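Local coordinates for HpcH/HpaI aldolase/citrate lyase family protein (Burkholderia cenocepacia, PDB 4MF4) that is of unknown function but belongs to the HpcH/HpaI aldolase/citrate lyase family and folds as a TIM-type beta/alpha barrel, at residues G227-D232 with T248-V253; C185-P190 with Y244-V249; F124-S129 with T154-V159; A118-R123 with D131-V136. All blocks are in the same frame, centred on the assembly; numbering follows the deposited sequence.

Contact 1: G227-D232 with T248-V253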
loop_
_atom_site.group_PDB
_atom_site.type_symbol
_atom_site.label_atom_id
_atom_site.label_comp_id
_atom_site.label_asym_id
_atom_site.label_seq_id
_atom_site.Cartn_x
_atom_site.Cartn_y
_atom_site.Cartn_z
ATOM N N GLY A 227 23.874 25.275 -6.770
ATOM C CA GLY A 227 23.806 24.112 -5.887
ATOM C C GLY A 227 24.602 22.954 -6.467
ATOM O O GLY A 227 24.962 22.978 -7.639
ATOM N N ILE A 228 24.792 21.914 -5.664
ATOM C CA ILE A 228 25.647 20.804 -6.019
ATOM C C ILE A 228 25.355 19.631 -5.101
ATOM O O ILE A 228 24.955 19.810 -3.921
ATOM C CB ILE A 228 27.149 21.233 -5.933
ATOM C CG1 ILE A 228 28.068 20.170 -6.559
ATOM C CG2 ILE A 228 27.509 21.573 -4.521
ATOM C CD1 ILE A 228 29.459 20.656 -6.891
ATOM N N PHE A 229 25.514 18.430 -5.653
ATOM C CA PHE A 229 25.412 17.200 -4.887
ATOM C C PHE A 229 26.824 16.847 -4.474
ATOM O O PHE A 229 27.663 16.582 -5.348
ATOM C CB PHE A 229 24.808 16.047 -5.736
ATOM C CG PHE A 229 24.568 14.785 -4.945
ATOM C CD1 PHE A 229 25.578 13.841 -4.807
ATOM C CD2 PHE A 229 23.396 14.596 -4.257
ATOM C CE1 PHE A 229 25.391 12.692 -4.044
ATOM C CE2 PHE A 229 23.197 13.454 -3.485
ATOM C CZ PHE A 229 24.206 12.506 -3.388
ATOM N N ALA A 230 27.086 16.812 -3.163
ATOM C CA ALA A 230 28.381 16.369 -2.631
ATOM C C ALA A 230 28.259 14.908 -2.170
ATOM O O ALA A 230 27.274 14.536 -1.474
ATOM C CB ALA A 230 28.819 17.263 -1.484
ATOM N N GLY A 231 29.243 14.095 -2.571
ATOM C CA GLY A 231 29.288 12.658 -2.207
ATOM C C GLY A 231 29.826 12.394 -0.814
ATOM O O GLY A 231 29.648 11.337 -0.298
ATOM N N ASP A 232 30.478 13.377 -0.197
ATOM C CA ASP A 232 31.079 13.237 1.127
ATOM C C ASP A 232 31.266 14.632 1.775
ATOM O O ASP A 232 31.056 15.651 1.104
ATOM C CB ASP A 232 32.425 12.531 1.016
ATOM C CG ASP A 232 33.333 13.166 -0.030
ATOM O OD1 ASP A 232 33.954 14.222 0.228
ATOM O OD2 ASP A 232 33.403 12.604 -1.117
ATOM N N THR A 248 24.114 19.713 -1.169
ATOM C CA THR A 248 23.543 18.451 -0.728
ATOM C C THR A 248 24.657 17.657 -0.060
ATOM O O THR A 248 25.644 17.360 -0.703
ATOM C CB THR A 248 23.037 17.568 -1.902
ATOM O OG1 THR A 248 22.303 18.318 -2.865
ATOM C CG2 THR A 248 22.151 16.472 -1.410
ATOM N N VAL A 249 24.474 17.300 1.216
ATOM C CA VAL A 249 25.433 16.500 1.983
ATOM C C VAL A 249 25.077 15.018 1.830
ATOM O O VAL A 249 24.597 14.359 2.773
ATOM C CB VAL A 249 25.503 16.932 3.482
ATOM C CG1 VAL A 249 26.682 16.289 4.180
ATOM C CG2 VAL A 249 25.620 18.433 3.659
ATOM N N SER A 250 25.281 14.516 0.613
ATOM C CA SER A 250 24.978 13.140 0.236
ATOM C C SER A 250 23.500 12.756 0.454
ATOM O O SER A 250 22.622 13.592 0.329
ATOM C CB SER A 250 25.962 12.183 0.925
ATOM O OG SER A 250 25.939 10.867 0.384
ATOM N N ALA A 251 23.234 11.497 0.779
ATOM C CA ALA A 251 21.870 10.898 0.729
ATOM C C ALA A 251 21.673 10.020 1.950
ATOM O O ALA A 251 22.668 9.474 2.533
ATOM C CB ALA A 251 21.723 10.056 -0.545
ATOM N N ASP A 252 20.406 9.899 2.335
ATOM C CA ASP A 252 19.996 9.079 3.478
ATOM C C ASP A 252 20.574 7.665 3.412
ATOM O O ASP A 252 21.188 7.219 4.384
ATOM C CB ASP A 252 18.450 9.027 3.607
ATOM C CG ASP A 252 17.734 8.564 2.334
ATOM O OD1 ASP A 252 18.360 8.278 1.275
ATOM O OD2 ASP A 252 16.493 8.444 2.400
ATOM N N VAL A 253 20.425 6.987 2.273
ATOM C CA VAL A 253 20.835 5.587 2.205
ATOM C C VAL A 253 22.360 5.459 2.312
ATOM O O VAL A 253 22.860 4.483 2.854
ATOM C CB VAL A 253 20.332 4.888 0.919
ATOM C CG1 VAL A 253 20.916 5.494 -0.341
ATOM C CG2 VAL A 253 20.634 3.417 0.950
#

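Contact 2: C185-P190 with Y244-V249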
loop_
_atom_site.group_PDB
_atom_site.type_symbol
_atom_site.label_atom_id
_atom_site.label_comp_id
_atom_site.label_asym_id
_atom_site.label_seq_id
_atom_site.Cartn_x
_atom_site.Cartn_y
_atom_site.Cartn_z
ATOM N N CYS A 185 17.851 28.723 -9.060
ATOM C CA CYS A 185 19.081 28.060 -8.686
ATOM C C CYS A 185 19.593 27.205 -9.820
ATOM O O CYS A 185 18.796 26.539 -10.453
ATOM C CB CYS A 185 18.793 27.130 -7.505
ATOM S SG CYS A 185 20.275 26.315 -6.834
ATOM N N LEU A 186 20.906 27.172 -10.037
ATOM C CA LEU A 186 21.502 26.257 -11.000
ATOM C C LEU A 186 22.051 25.106 -10.190
ATOM O O LEU A 186 22.813 25.348 -9.259
ATOM C CB LEU A 186 22.653 26.904 -11.769
ATOM C CG LEU A 186 22.386 28.184 -12.524
ATOM C CD1 LEU A 186 23.689 28.826 -13.006
ATOM C CD2 LEU A 186 21.423 27.925 -13.659
ATOM N N PHE A 187 21.720 23.859 -10.540
ATOM C CA PHE A 187 22.217 22.737 -9.738
ATOM C C PHE A 187 23.160 21.835 -10.530
ATOM O O PHE A 187 22.819 21.366 -11.594
ATOM C CB PHE A 187 21.020 21.963 -9.196
ATOM C CG PHE A 187 21.374 20.905 -8.184
ATOM C CD1 PHE A 187 21.704 19.644 -8.595
ATOM C CD2 PHE A 187 21.309 21.169 -6.838
ATOM C CE1 PHE A 187 21.968 18.655 -7.678
ATOM C CE2 PHE A 187 21.583 20.190 -5.903
ATOM C CZ PHE A 187 21.889 18.929 -6.327
ATOM N N VAL A 188 24.364 21.637 -10.023
ATOM C CA VAL A 188 25.329 20.692 -10.622
ATOM C C VAL A 188 25.262 19.290 -10.003
ATOM O O VAL A 188 25.476 19.114 -8.788
ATOM C CB VAL A 188 26.782 21.237 -10.437
ATOM C CG1 VAL A 188 27.796 20.315 -11.092
ATOM C CG2 VAL A 188 26.926 22.633 -11.025
ATOM N N GLY A 189 24.952 18.284 -10.820
ATOM C CA GLY A 189 25.136 16.890 -10.413
ATOM C C GLY A 189 26.465 16.364 -10.975
ATOM O O GLY A 189 26.547 16.089 -12.152
ATOM N N PRO A 190 27.528 16.282 -10.162
ATOM C CA PRO A 190 28.821 16.007 -10.835
ATOM C C PRO A 190 28.897 14.658 -11.525
ATOM O O PRO A 190 29.498 14.565 -12.605
ATOM C CB PRO A 190 29.829 16.050 -9.695
ATOM C CG PRO A 190 29.213 16.980 -8.722
ATOM C CD PRO A 190 27.742 16.627 -8.751
ATOM N N TYR A 244 29.520 27.717 -3.712
ATOM C CA TYR A 244 28.248 27.076 -3.864
ATOM C C TYR A 244 27.396 27.371 -2.613
ATOM O O TYR A 244 27.913 27.364 -1.488
ATOM C CB TYR A 244 28.402 25.564 -3.979
ATOM C CG TYR A 244 29.010 25.086 -5.269
ATOM C CD1 TYR A 244 28.207 24.785 -6.395
ATOM C CD2 TYR A 244 30.390 24.949 -5.383
ATOM C CE1 TYR A 244 28.782 24.359 -7.599
ATOM C CE2 TYR A 244 30.959 24.505 -6.555
ATOM C CZ TYR A 244 30.158 24.221 -7.660
ATOM O OH TYR A 244 30.771 23.774 -8.804
ATOM N N ARG A 245 26.100 27.577 -2.819
ATOM C CA ARG A 245 25.137 27.830 -1.728
ATOM C C ARG A 245 24.198 26.636 -1.382
ATOM O O ARG A 245 24.088 26.224 -0.194
ATOM C CB ARG A 245 24.360 29.073 -2.047
ATOM C CG ARG A 245 25.258 30.315 -1.965
ATOM C CD ARG A 245 24.453 31.557 -2.072
ATOM N NE ARG A 245 23.554 31.617 -0.919
ATOM C CZ ARG A 245 22.302 32.035 -0.965
ATOM N NH1 ARG A 245 21.756 32.437 -2.113
ATOM N NH2 ARG A 245 21.583 32.013 0.135
ATOM N N LEU A 246 23.594 26.007 -2.389
ATOM C CA LEU A 246 22.660 24.904 -2.106
ATOM C C LEU A 246 23.388 23.577 -2.195
ATOM O O LEU A 246 23.497 22.945 -3.283
ATOM C CB LEU A 246 21.489 24.949 -3.071
ATOM C CG LEU A 246 20.331 24.027 -2.721
ATOM C CD1 LEU A 246 19.341 24.731 -1.798
ATOM C CD2 LEU A 246 19.618 23.549 -3.948
ATOM N N ILE A 247 23.910 23.140 -1.054
ATOM C CA ILE A 247 24.838 22.029 -1.016
ATOM C C ILE A 247 24.155 20.807 -0.407
ATOM O O ILE A 247 23.668 20.888 0.722
ATOM C CB ILE A 247 26.078 22.380 -0.196
ATOM C CG1 ILE A 247 26.827 23.536 -0.861
ATOM C CG2 ILE A 247 26.988 21.164 -0.102
ATOM C CD1 ILE A 247 28.018 24.052 -0.083
ATOM N N THR A 248 24.114 19.713 -1.169
ATOM C CA THR A 248 23.543 18.451 -0.728
ATOM C C THR A 248 24.657 17.657 -0.060
ATOM O O THR A 248 25.644 17.360 -0.703
ATOM C CB THR A 248 23.037 17.568 -1.902
ATOM O OG1 THR A 248 22.303 18.318 -2.865
ATOM C CG2 THR A 248 22.151 16.472 -1.410
ATOM N N VAL A 249 24.474 17.300 1.216
ATOM C CA VAL A 249 25.433 16.500 1.983
ATOM C C VAL A 249 25.077 15.018 1.830
ATOM O O VAL A 249 24.597 14.359 2.773
ATOM C CB VAL A 249 25.503 16.932 3.482
ATOM C CG1 VAL A 249 26.682 16.289 4.180
ATOM C CG2 VAL A 249 25.620 18.433 3.659
#

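Contact 3: F124-S129 with T154-V159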
loop_
_atom_site.group_PDB
_atom_site.type_symbol
_atom_site.label_atom_id
_atom_site.label_comp_id
_atom_site.label_asym_id
_atom_site.label_seq_id
_atom_site.Cartn_x
_atom_site.Cartn_y
_atom_site.Cartn_z
ATOM N N PHE A 124 0.702 29.626 -12.841
ATOM C CA PHE A 124 -0.619 30.010 -13.283
ATOM C C PHE A 124 -0.543 31.200 -14.250
ATOM O O PHE A 124 0.202 32.146 -14.001
ATOM C CB PHE A 124 -1.441 30.422 -12.090
ATOM C CG PHE A 124 -1.806 29.285 -11.175
ATOM C CD1 PHE A 124 -2.300 28.110 -11.677
ATOM C CD2 PHE A 124 -1.694 29.441 -9.795
ATOM C CE1 PHE A 124 -2.676 27.085 -10.820
ATOM C CE2 PHE A 124 -2.059 28.437 -8.941
ATOM C CZ PHE A 124 -2.536 27.244 -9.448
ATOM N N PRO A 125 -1.319 31.166 -15.344
ATOM C CA PRO A 125 -1.303 32.351 -16.222
ATOM C C PRO A 125 -1.712 33.636 -15.463
ATOM O O PRO A 125 -2.733 33.666 -14.789
ATOM C CB PRO A 125 -2.308 32.011 -17.326
ATOM C CG PRO A 125 -2.753 30.620 -17.109
ATOM C CD PRO A 125 -2.271 30.135 -15.776
ATOM N N SER A 126 -0.907 34.675 -15.567
ATOM C CA SER A 126 -1.122 35.878 -14.795
ATOM C C SER A 126 -0.352 37.038 -15.426
ATOM O O SER A 126 0.440 36.828 -16.354
ATOM C CB SER A 126 -0.592 35.597 -13.414
ATOM O OG SER A 126 0.786 35.281 -13.509
ATOM N N PRO A 127 -0.546 38.262 -14.922
ATOM C CA PRO A 127 0.189 39.385 -15.534
ATOM C C PRO A 127 1.715 39.234 -15.545
ATOM O O PRO A 127 2.370 39.661 -16.476
ATOM C CB PRO A 127 -0.216 40.578 -14.665
ATOM C CG PRO A 127 -1.584 40.235 -14.152
ATOM C CD PRO A 127 -1.626 38.724 -14.023
ATOM N N GLU A 128 2.267 38.643 -14.501
ATOM C CA GLU A 128 3.696 38.463 -14.402
ATOM C C GLU A 128 4.137 37.223 -15.200
ATOM O O GLU A 128 5.273 37.152 -15.660
ATOM C CB GLU A 128 4.144 38.413 -12.933
ATOM C CG GLU A 128 4.026 37.059 -12.228
ATOM C CD GLU A 128 2.623 36.724 -11.727
ATOM O OE1 GLU A 128 1.660 37.523 -11.974
ATOM O OE2 GLU A 128 2.498 35.643 -11.077
ATOM N N SER A 129 3.245 36.257 -15.375
ATOM C CA SER A 129 3.549 35.070 -16.176
ATOM C C SER A 129 2.428 34.800 -17.140
ATOM O O SER A 129 1.694 33.819 -16.983
ATOM C CB SER A 129 3.762 33.848 -15.265
ATOM O OG SER A 129 4.811 34.063 -14.339
ATOM N N THR A 154 -1.857 33.832 -4.965
ATOM C CA THR A 154 -0.680 33.887 -4.125
ATOM C C THR A 154 0.338 32.730 -4.398
ATOM O O THR A 154 1.483 32.785 -3.913
ATOM C CB THR A 154 -1.151 33.896 -2.653
ATOM O OG1 THR A 154 -2.006 32.774 -2.446
ATOM C CG2 THR A 154 -2.005 35.163 -2.350
ATOM N N ALA A 155 -0.054 31.732 -5.188
ATOM C CA ALA A 155 0.791 30.558 -5.402
ATOM C C ALA A 155 2.036 30.847 -6.202
ATOM O O ALA A 155 3.105 30.319 -5.860
ATOM C CB ALA A 155 0.020 29.413 -6.064
ATOM N N ASN A 156 1.929 31.629 -7.278
ATOM C CA ASN A 156 3.084 31.810 -8.177
ATOM C C ASN A 156 4.298 32.345 -7.444
ATOM O O ASN A 156 5.423 31.895 -7.685
ATOM C CB ASN A 156 2.779 32.720 -9.390
ATOM C CG ASN A 156 1.955 32.040 -10.479
ATOM O OD1 ASN A 156 1.592 30.830 -10.432
ATOM N ND2 ASN A 156 1.643 32.829 -11.494
ATOM N N ALA A 157 4.074 33.308 -6.544
ATOM C CA ALA A 157 5.165 33.986 -5.823
ATOM C C ALA A 157 5.981 33.060 -4.915
ATOM O O ALA A 157 7.109 33.376 -4.592
ATOM C CB ALA A 157 4.590 35.155 -4.975
ATOM N N GLN A 158 5.411 31.915 -4.521
ATOM C CA GLN A 158 6.073 31.019 -3.589
ATOM C C GLN A 158 6.667 29.775 -4.240
ATOM O O GLN A 158 7.250 28.965 -3.543
ATOM C CB GLN A 158 5.143 30.614 -2.441
ATOM C CG GLN A 158 4.584 31.772 -1.613
ATOM C CD GLN A 158 5.634 32.789 -1.246
ATOM O OE1 GLN A 158 6.755 32.441 -0.898
ATOM N NE2 GLN A 158 5.285 34.053 -1.366
ATOM N N VAL A 159 6.530 29.634 -5.557
ATOM C CA VAL A 159 7.118 28.472 -6.243
ATOM C C VAL A 159 8.535 28.779 -6.701
ATOM O O VAL A 159 8.781 29.789 -7.377
ATOM C CB VAL A 159 6.285 28.039 -7.458
ATOM C CG1 VAL A 159 6.949 26.868 -8.159
ATOM C CG2 VAL A 159 4.900 27.624 -7.029
#

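Contact 4: A118-R123 with D131-V136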
loop_
_atom_site.group_PDB
_atom_site.type_symbol
_atom_site.label_atom_id
_atom_site.label_comp_id
_atom_site.label_asym_id
_atom_site.label_seq_id
_atom_site.Cartn_x
_atom_site.Cartn_y
_atom_site.Cartn_z
ATOM N N ALA A 118 10.204 24.818 -18.210
ATOM C CA ALA A 118 10.133 24.300 -16.859
ATOM C C ALA A 118 9.459 25.314 -15.963
ATOM O O ALA A 118 8.508 24.992 -15.254
ATOM C CB ALA A 118 11.543 23.964 -16.358
ATOM N N VAL A 119 9.860 26.568 -16.092
ATOM C CA VAL A 119 9.218 27.656 -15.353
ATOM C C VAL A 119 7.750 27.829 -15.691
ATOM O O VAL A 119 6.953 27.944 -14.781
ATOM C CB VAL A 119 9.941 29.029 -15.550
ATOM C CG1 VAL A 119 9.160 30.184 -14.902
ATOM C CG2 VAL A 119 11.331 28.987 -14.943
ATOM N N ARG A 120 7.406 27.871 -16.976
ATOM C CA ARG A 120 6.017 28.016 -17.422
ATOM C C ARG A 120 5.113 26.969 -16.809
ATOM O O ARG A 120 3.977 27.247 -16.460
ATOM C CB ARG A 120 5.903 27.873 -18.958
ATOM C CG ARG A 120 6.502 29.013 -19.775
ATOM C CD ARG A 120 6.368 28.726 -21.275
ATOM N NE ARG A 120 4.952 28.753 -21.652
ATOM C CZ ARG A 120 4.447 28.397 -22.829
ATOM N NH1 ARG A 120 5.230 27.928 -23.793
ATOM N NH2 ARG A 120 3.127 28.492 -23.036
ATOM N N LEU A 121 5.611 25.745 -16.721
ATOM C CA LEU A 121 4.855 24.628 -16.191
ATOM C C LEU A 121 4.531 24.836 -14.732
ATOM O O LEU A 121 3.556 24.266 -14.257
ATOM C CB LEU A 121 5.562 23.290 -16.367
ATOM C CG LEU A 121 5.748 22.733 -17.777
ATOM C CD1 LEU A 121 6.514 21.425 -17.630
ATOM C CD2 LEU A 121 4.459 22.480 -18.546
ATOM N N THR A 122 5.277 25.683 -14.042
ATOM C CA THR A 122 5.015 25.981 -12.622
ATOM C C THR A 122 4.190 27.224 -12.309
ATOM O O THR A 122 3.894 27.476 -11.123
ATOM C CB THR A 122 6.328 26.078 -11.793
ATOM O OG1 THR A 122 6.996 27.329 -12.046
ATOM C CG2 THR A 122 7.219 24.917 -12.085
ATOM N N ARG A 123 3.766 27.956 -13.352
ATOM C CA ARG A 123 3.083 29.234 -13.179
ATOM C C ARG A 123 1.627 29.194 -13.687
ATOM O O ARG A 123 1.363 28.768 -14.783
ATOM C CB ARG A 123 3.819 30.351 -13.923
ATOM C CG ARG A 123 5.238 30.680 -13.419
ATOM C CD ARG A 123 5.273 30.886 -11.917
ATOM N NE ARG A 123 6.434 31.622 -11.431
ATOM C CZ ARG A 123 7.553 31.087 -10.936
ATOM N NH1 ARG A 123 7.750 29.776 -10.868
ATOM N NH2 ARG A 123 8.511 31.894 -10.489
ATOM N N ASP A 131 2.293 33.632 -20.065
ATOM C CA ASP A 131 2.371 32.351 -20.737
ATOM C C ASP A 131 2.351 31.139 -19.769
ATOM O O ASP A 131 2.784 30.064 -20.142
ATOM C CB ASP A 131 3.604 32.293 -21.633
ATOM C CG ASP A 131 4.908 32.395 -20.861
ATOM O OD1 ASP A 131 4.916 32.610 -19.636
ATOM O OD2 ASP A 131 5.955 32.271 -21.505
ATOM N N GLY A 132 1.835 31.311 -18.566
ATOM C CA GLY A 132 1.842 30.217 -17.568
ATOM C C GLY A 132 1.074 29.027 -18.061
ATOM O O GLY A 132 0.039 29.196 -18.708
ATOM N N LEU A 133 1.563 27.829 -17.746
ATOM C CA LEU A 133 0.910 26.609 -18.175
ATOM C C LEU A 133 0.374 25.757 -17.020
ATOM O O LEU A 133 -0.160 24.675 -17.253
ATOM C CB LEU A 133 1.858 25.781 -19.023
ATOM C CG LEU A 133 2.197 26.303 -20.412
ATOM C CD1 LEU A 133 3.107 25.316 -21.091
ATOM C CD2 LEU A 133 0.950 26.520 -21.269
ATOM N N ARG A 134 0.463 26.257 -15.792
ATOM C CA ARG A 134 -0.072 25.508 -14.666
ATOM C C ARG A 134 -1.628 25.436 -14.656
ATOM O O ARG A 134 -2.316 26.445 -14.688
ATOM C CB ARG A 134 0.428 26.058 -13.336
ATOM C CG ARG A 134 0.113 25.119 -12.182
ATOM C CD ARG A 134 0.551 25.649 -10.837
ATOM N NE ARG A 134 0.028 24.719 -9.829
ATOM C CZ ARG A 134 0.132 24.855 -8.516
ATOM N NH1 ARG A 134 0.836 25.854 -7.979
ATOM N NH2 ARG A 134 -0.423 23.909 -7.743
ATOM N N GLY A 135 -2.140 24.211 -14.550
ATOM C CA GLY A 135 -3.582 23.925 -14.531
ATOM C C GLY A 135 -4.187 24.205 -13.183
ATOM O O GLY A 135 -3.567 23.948 -12.149
ATOM N N VAL A 136 -5.403 24.748 -13.203
ATOM C CA VAL A 136 -6.086 25.244 -12.037
ATOM C C VAL A 136 -6.972 24.145 -11.431
ATOM O O VAL A 136 -7.835 23.587 -12.105
ATOM C CB VAL A 136 -6.966 26.457 -12.447
ATOM C CG1 VAL A 136 -7.762 26.967 -11.281
ATOM C CG2 VAL A 136 -6.104 27.573 -13.050
HETATM O O HOH W 1 2.081 28.273 -9.160
#

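Contact 1: G227-D232 with T248-V253
Thr248 meets strand 225-230 with both its backbone and its side chain. Its N donates to Ile228 O at 2.9 Å, almost straight down the carbonyl, and its OG1 reaches the same oxygen at 3.2 Å from above the carbonyl plane, 43° out of it. The first torsion of Thr248 (OG1 beside the backbone N, chi1 -44°) sets the hydroxyl next to the amide, which is why both can serve one acceptor. The other branch, CG2, lies 3.6 Å from Phe229 CD2, the two side chains crossing at a slant on the barrel-interior face of the sheet. Thr248 O in turn accepts from Ala230 N at 2.9 Å, within the carbonyl plane, continuing the parallel pairing of the two strands of the beta-alpha-beta unit, the last two of the barrel.

Val249 pairs with Ala230 on the other face of the sheet, and the chain tightens there into an inverse gamma turn; its side chain packs on Ala263 of a second subunit. Ser250 N closes this turn weakly on Thr248 O and also gives a weak bond to Ala230 O, and Ser250 CA sits 3.8 Å from Phe229 CZ. Ala251 then takes the N-cap position of helix 252-268, its N 4.4 Å from Phe229 CZ. Trp31 stacks edge-to-face with Phe229, and a 1,2-ethanediol lies close to that ring.

Polar pairing is therefore concentrated at the Thr248 end, where two donors grip Ile228 O, while toward the C-terminal end the regular ladder gives way to contacts of the Phe229 ring with backbone atoms.

Contact 2: C185-P190 with Y244-V249
Leu246 and Phe187 meet across the inside of the barrel, reaching over from two strands that are not neighbours: strand 225-230 runs between them in the sheet. The axes of the short strand pieces stay 8.7 Å apart at closest, so side chains alone span the gap. Leu246 does so with one methyl, CD2, which lies 4.1 Å from Phe187 CD2 at the edge of the ring, near its plane, and the two side chains cross at about a right angle. The same methyl also touches Cys185 SG, at 4.1 Å, so a single branch of Leu246 rests against two residues of strand 185-188. Ile162 of strand 160-165 packs against all three.

Phe187 extends with CG opposite its backbone N (chi1 -171°), a pose that carries the ring toward strand 246-251. Its far end comes to Thr248: CZ is 3.5 Å from Thr248 OG1, which lies at the ring edge and in the ring plane. Trp31 touches Phe187 and Thr248 as well, and a 1,2-ethanediol sits near the Phe187 side chain.

Farther out, Val188 CG2 approaches the edge of the Tyr244 ring, 4.3 Å from CE1, on the helix-facing side of the sheet, where Met212 and Leu216 also pack on Tyr244.

The chemistry is nearly all dispersion, with a hydroxyl oxygen set against the ring's rim. Since the hydroxyl gives its proton to Ile228 O, its oxygen can face the electropositive C-H edge of Phe187, probably a mild attraction.

Contact 3: F124-S129 with T154-V159
One side-chain amide, that of Asn156, pairs with both backbone polar atoms of a single residue, Phe124. Asn156 OD1 accepts from Phe124 N at 2.8 Å, the donor lying on a lone pair in the carbonyl plane, while Asn156 ND2 donates to Phe124 O at 3.0 Å, likewise on a lone pair. These two bonds, one at each end of the amide, fix its flip. The second hydrogen of ND2 goes to Glu128 OE2, 3.0 Å away and in the amide plane, although it meets that oxygen from above the carboxylate, whose plane is turned 68° from the amide.

Glu128 curls back to make this bond, its chain bent at chi2 (-81°). Ser126 OG accepts from Ser129 N, an ST motif that shapes the turn carrying Glu128. On the other flank, Phe124 CE2 packs 3.7 Å from Ala155 CB, and Leu200 of a fourth subunit packs on Phe124.

The arrangement ties the 124-129 loop to the short piece leading into strand 160-165, in the long connection between the fourth and fifth strands of this TIM barrel.

Contact 4: A118-R123 with D131-V136
The Arg120 guanidinium carries Leu133 on one face, with CD1 3.6 Å above the plane and offset toward the rim, and Asp131 O at its edge, in the plane. This is the C-terminal end of helix 112-121 of the TIM barrel, met by the loop that follows it. Arg120 NE donates to Asp131 O at 2.9 Å, and NH2 adds a weak bond to the same oxygen. A bend at chi3 (67°) turns the group to that carbonyl. The Asp131 carboxylate is nearly parallel to the guanidinium, yet OD2 lies well out of its plane, so the long salt bridge to NE, 3.7 Å, is one of charge alone.

Backbone bonds also join the two pieces. Arg120 O accepts from Leu133 N at 2.8 Å and, within its own segment, from Arg123 N, the two donors arriving from opposite faces of the carbonyl plane. Arg123 O takes Arg134 N at 2.9 Å. Beside them, Leu121 CD2 touches Leu133 CD1.

Arg134 stretches away from this junction, extended from CG to NE, to a hydrogen bond from NH2 to Tyr151 OH. At the guanidinium edge a water bridges back to the helix end: it accepts from Arg134 NH1 at 3.0 Å and donates to Thr122 O at 2.8 Å.

In the fold
Along the chain, contacts 3 and 4 come first and interlock, their segments alternating in the order 118-123, 124-129, 131-136, 154-159. Their centres are 8 Å apart, Phe124 packs on Arg134, and both touch the fourth subunit, so this long connection before strand 160-165 also contributes to the assembly. Contacts 1 and 2 follow, with centres 9 Å apart. They share Thr248 and Val249 on strand 246-251, and strand 225-230 lies between the other two strands, linking both into the wall of the eight-stranded parallel barrel. The centre of contact 1 lies about 31 Å from that of contact 3 and about 29 Å from that of contact 4, on the opposite side of the chain's centre.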